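Local coordinates for protein GH3 beta-N-acetylglucosaminidase (Paenibacillaceae, PDB 6K5J) that hydrolyses terminal, non-reducing beta-linked N-acetylglucosamine units, probably from chitin-derived oligosaccharides, as a family 3 glycoside hydrolase, at residues A[409-414]-A[505-510]. Numbering follows the deposited sequence.
Sequences RKETLG and NTPSAM
Two helix N-termini in the C-terminal alpha/beta part of this GH3 enzyme come together here: R409 and E411, ahead of helix 413-419, and its first residue L413 meet N505, just before helix 507-517, and P507 and M510 in its first turn. At the polar end, R409 puts NE 2.8 Å from N505 OD1, an N-H...O angle of 151°. The oxygen sits at the guanidinium edge, near its plane, yet NE approaches from above the amide carbonyl plane, the two flat groups standing 79° apart. NH2 adds a weak second bond to the same oxygen at 3.1 Å and donates as well to G87 O in the N-terminal part of the chain. T506 covers one guanidinium face, its CG2 4.0 Å from NH2. Chi1 of -54° sets R409 CG beside its own backbone N, and a bend at chi2 swings the chain across the N505 amide. A leucine here would probably leave N505 OD1 without these donors and G87 O without NH2.

Midway, the carbonyls E411 O and N505 O are bridged by one water, which donates to both at 2.8 Å. The E411 side chain crosses the proline ring, CB 3.8 Å from P507 CB and OE1 3.6 Å from P507 CG. Deeper in, M510 lays CB against E411 O and brings SD 4.1 Å from L413 CB, while W394 of strand 390-396 also packs against M510.

Both helices begin with a threonine N-cap: T506 OG1 accepts from A509 N and is also hydrogen-bonded to E504, whereas T412 OG1 is hydrogen-bonded to Y415 N and E426. Such capped helix starts, following strands of the same mainly parallel sheet, are typical of an alpha/beta fold.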
ATOM      1  N   ARG A 409     -17.198   0.391   2.724  1.00 40.32           N
ATOM      2  CA  ARG A 409     -17.023   1.242   3.893  1.00 34.75           C
ATOM      3  C   ARG A 409     -18.391   1.530   4.492  1.00 31.94           C
ATOM      4  O   ARG A 409     -19.261   2.081   3.811  1.00 36.90           O
ATOM      5  CB  ARG A 409     -16.313   2.549   3.524  1.00 33.58           C
ATOM      6  CG  ARG A 409     -14.978   2.350   2.807  1.00 34.00           C
ATOM      7  CD  ARG A 409     -13.841   1.966   3.765  1.00 32.67           C
ATOM      8  NE  ARG A 409     -12.541   2.289   3.178  1.00 30.02           N
ATOM      9  CZ  ARG A 409     -11.366   1.859   3.632  1.00 31.20           C
ATOM     10  NH1 ARG A 409     -11.287   1.065   4.700  1.00 28.09           N
ATOM     11  NH2 ARG A 409     -10.256   2.223   3.005  1.00 32.59           N
ATOM     12  N   LYS A 410     -18.572   1.176   5.765  1.00 29.22           N
ATOM     13  CA  LYS A 410     -19.816   1.508   6.456  1.00 34.05           C
ATOM     14  C   LYS A 410     -19.822   2.950   6.962  1.00 33.26           C
ATOM     15  O   LYS A 410     -20.852   3.633   6.898  1.00 27.85           O
ATOM     16  CB  LYS A 410     -20.043   0.540   7.618  1.00 33.93           C
ATOM     17  CG  LYS A 410     -21.367   0.755   8.344  1.00 41.66           C
ATOM     18  CD  LYS A 410     -21.342   0.137   9.729  1.00 47.66           C
ATOM     19  CE  LYS A 410     -21.178   1.198  10.811  1.00 50.62           C
ATOM     20  NZ  LYS A 410     -22.499   1.718  11.267  1.00 52.07           N
ATOM     21  N   GLU A 411     -18.693   3.427   7.486  1.00 29.43           N
ATOM     22  CA  GLU A 411     -18.621   4.776   8.057  1.00 26.81           C
ATOM     23  C   GLU A 411     -18.321   5.782   6.942  1.00 25.19           C
ATOM     24  O   GLU A 411     -17.225   6.337   6.820  1.00 25.61           O
ATOM     25  CB  GLU A 411     -17.580   4.830   9.170  1.00 26.46           C
ATOM     26  CG  GLU A 411     -17.909   3.967  10.392  1.00 30.73           C
ATOM     27  CD  GLU A 411     -17.357   2.551  10.305  1.00 41.30           C
ATOM     28  OE1 GLU A 411     -16.837   2.147   9.242  1.00 38.06           O
ATOM     29  OE2 GLU A 411     -17.432   1.841  11.327  1.00 50.26           O
ATOM     30  N   THR A 412     -19.335   5.985   6.104  1.00 23.83           N
ATOM     31  CA  THR A 412     -19.276   6.907   4.981  1.00 21.66           C
ATOM     32  C   THR A 412     -19.354   8.352   5.466  1.00 21.91           C
ATOM     33  O   THR A 412     -19.625   8.630   6.636  1.00 22.05           O
ATOM     34  CB  THR A 412     -20.440   6.648   4.022  1.00 24.79           C
ATOM     35  OG1 THR A 412     -21.675   6.930   4.703  1.00 25.31           O
ATOM     36  CG2 THR A 412     -20.437   5.188   3.539  1.00 26.08           C
ATOM     37  N   LEU A 413     -19.139   9.290   4.536  1.00 19.52           N
ATOM     38  CA  LEU A 413     -19.377  10.688   4.870  1.00 18.61           C
ATOM     39  C   LEU A 413     -20.816  10.894   5.329  1.00 24.27           C
ATOM     40  O   LEU A 413     -21.073  11.613   6.306  1.00 21.78           O
ATOM     41  CB  LEU A 413     -19.057  11.579   3.671  1.00 19.61           C
ATOM     42  CG  LEU A 413     -19.455  13.037   3.895  1.00 18.43           C
ATOM     43  CD1 LEU A 413     -18.655  13.610   5.053  1.00 20.01           C
ATOM     44  CD2 LEU A 413     -19.218  13.843   2.629  1.00 18.48           C
ATOM     45  N   GLY A 414     -21.767  10.252   4.644  1.00 22.16           N
ATOM     46  CA  GLY A 414     -23.160  10.367   5.046  1.00 24.08           C
ATOM     47  C   GLY A 414     -23.397   9.831   6.441  1.00 22.32           C
ATOM     48  O   GLY A 414     -24.157  10.413   7.218  1.00 28.65           O
ATOM     49  N   ASN A 505     -10.899   7.074   1.834  1.00 18.86           N
ATOM     50  CA  ASN A 505     -12.290   6.992   2.274  1.00 20.62           C
ATOM     51  C   ASN A 505     -12.430   6.209   3.579  1.00 22.49           C
ATOM     52  O   ASN A 505     -13.458   5.572   3.824  1.00 23.09           O
ATOM     53  CB  ASN A 505     -13.173   6.387   1.178  1.00 22.45           C
ATOM     54  CG  ASN A 505     -12.864   4.923   0.904  1.00 23.37           C
ATOM     55  OD1 ASN A 505     -11.915   4.366   1.441  1.00 22.47           O
ATOM     56  ND2 ASN A 505     -13.672   4.297   0.049  1.00 26.58           N
ATOM     57  N   THR A 506     -11.393   6.240   4.415  1.00 22.05           N
ATOM     58  CA  THR A 506     -11.384   5.543   5.693  1.00 20.19           C
ATOM     59  C   THR A 506     -12.416   6.131   6.653  1.00 21.83           C
ATOM     60  O   THR A 506     -12.860   7.267   6.475  1.00 18.76           O
ATOM     61  CB  THR A 506     -10.010   5.662   6.340  1.00 22.31           C
ATOM     62  OG1 THR A 506      -9.709   7.053   6.528  1.00 19.77           O
ATOM     63  CG2 THR A 506      -8.938   5.026   5.468  1.00 22.02           C
ATOM     64  N   PRO A 507     -12.781   5.387   7.708  1.00 20.77           N
ATOM     65  CA  PRO A 507     -13.712   5.955   8.696  1.00 21.76           C
ATOM     66  C   PRO A 507     -13.233   7.270   9.285  1.00 20.69           C
ATOM     67  O   PRO A 507     -14.015   8.225   9.365  1.00 19.42           O
ATOM     68  CB  PRO A 507     -13.807   4.845   9.756  1.00 21.23           C
ATOM     69  CG  PRO A 507     -13.588   3.584   8.981  1.00 28.29           C
ATOM     70  CD  PRO A 507     -12.518   3.955   7.964  1.00 22.69           C
ATOM     71  N   SER A 508     -11.955   7.355   9.685  1.00 19.28           N
ATOM     72  CA  SER A 508     -11.477   8.564  10.345  1.00 18.97           C
ATOM     73  C   SER A 508     -11.368   9.735   9.378  1.00 19.31           C
ATOM     74  O   SER A 508     -11.543  10.883   9.793  1.00 17.03           O
ATOM     75  CB  SER A 508     -10.133   8.307  11.035  1.00 19.62           C
ATOM     76  OG  SER A 508      -9.111   8.030  10.092  1.00 20.41           O
ATOM     77  N   ALA A 509     -11.071   9.475   8.100  1.00 19.15           N
ATOM     78  CA  ALA A 509     -11.001  10.565   7.130  1.00 17.21           C
ATOM     79  C   ALA A 509     -12.387  11.125   6.848  1.00 18.79           C
ATOM     80  O   ALA A 509     -12.555  12.337   6.691  1.00 18.80           O
ATOM     81  CB  ALA A 509     -10.349  10.088   5.826  1.00 18.32           C
ATOM     82  N   MET A 510     -13.398  10.261   6.807  1.00 18.97           N
ATOM     83  CA  MET A 510     -14.745  10.750   6.554  1.00 19.82           C
ATOM     84  C   MET A 510     -15.320  11.453   7.776  1.00 18.92           C
ATOM     85  O   MET A 510     -16.091  12.412   7.630  1.00 19.35           O
ATOM     86  CB  MET A 510     -15.635   9.594   6.093  1.00 20.17           C
ATOM     87  CG  MET A 510     -15.209   9.000   4.727  1.00 19.43           C
ATOM     88  SD  MET A 510     -15.195  10.207   3.363  1.00 21.63           S
ATOM     89  CE  MET A 510     -13.468  10.755   3.303  1.00 18.43           C
TER
HETATM   90  O   HOH W   1     -15.168   4.708   5.856  1.00 25.57           O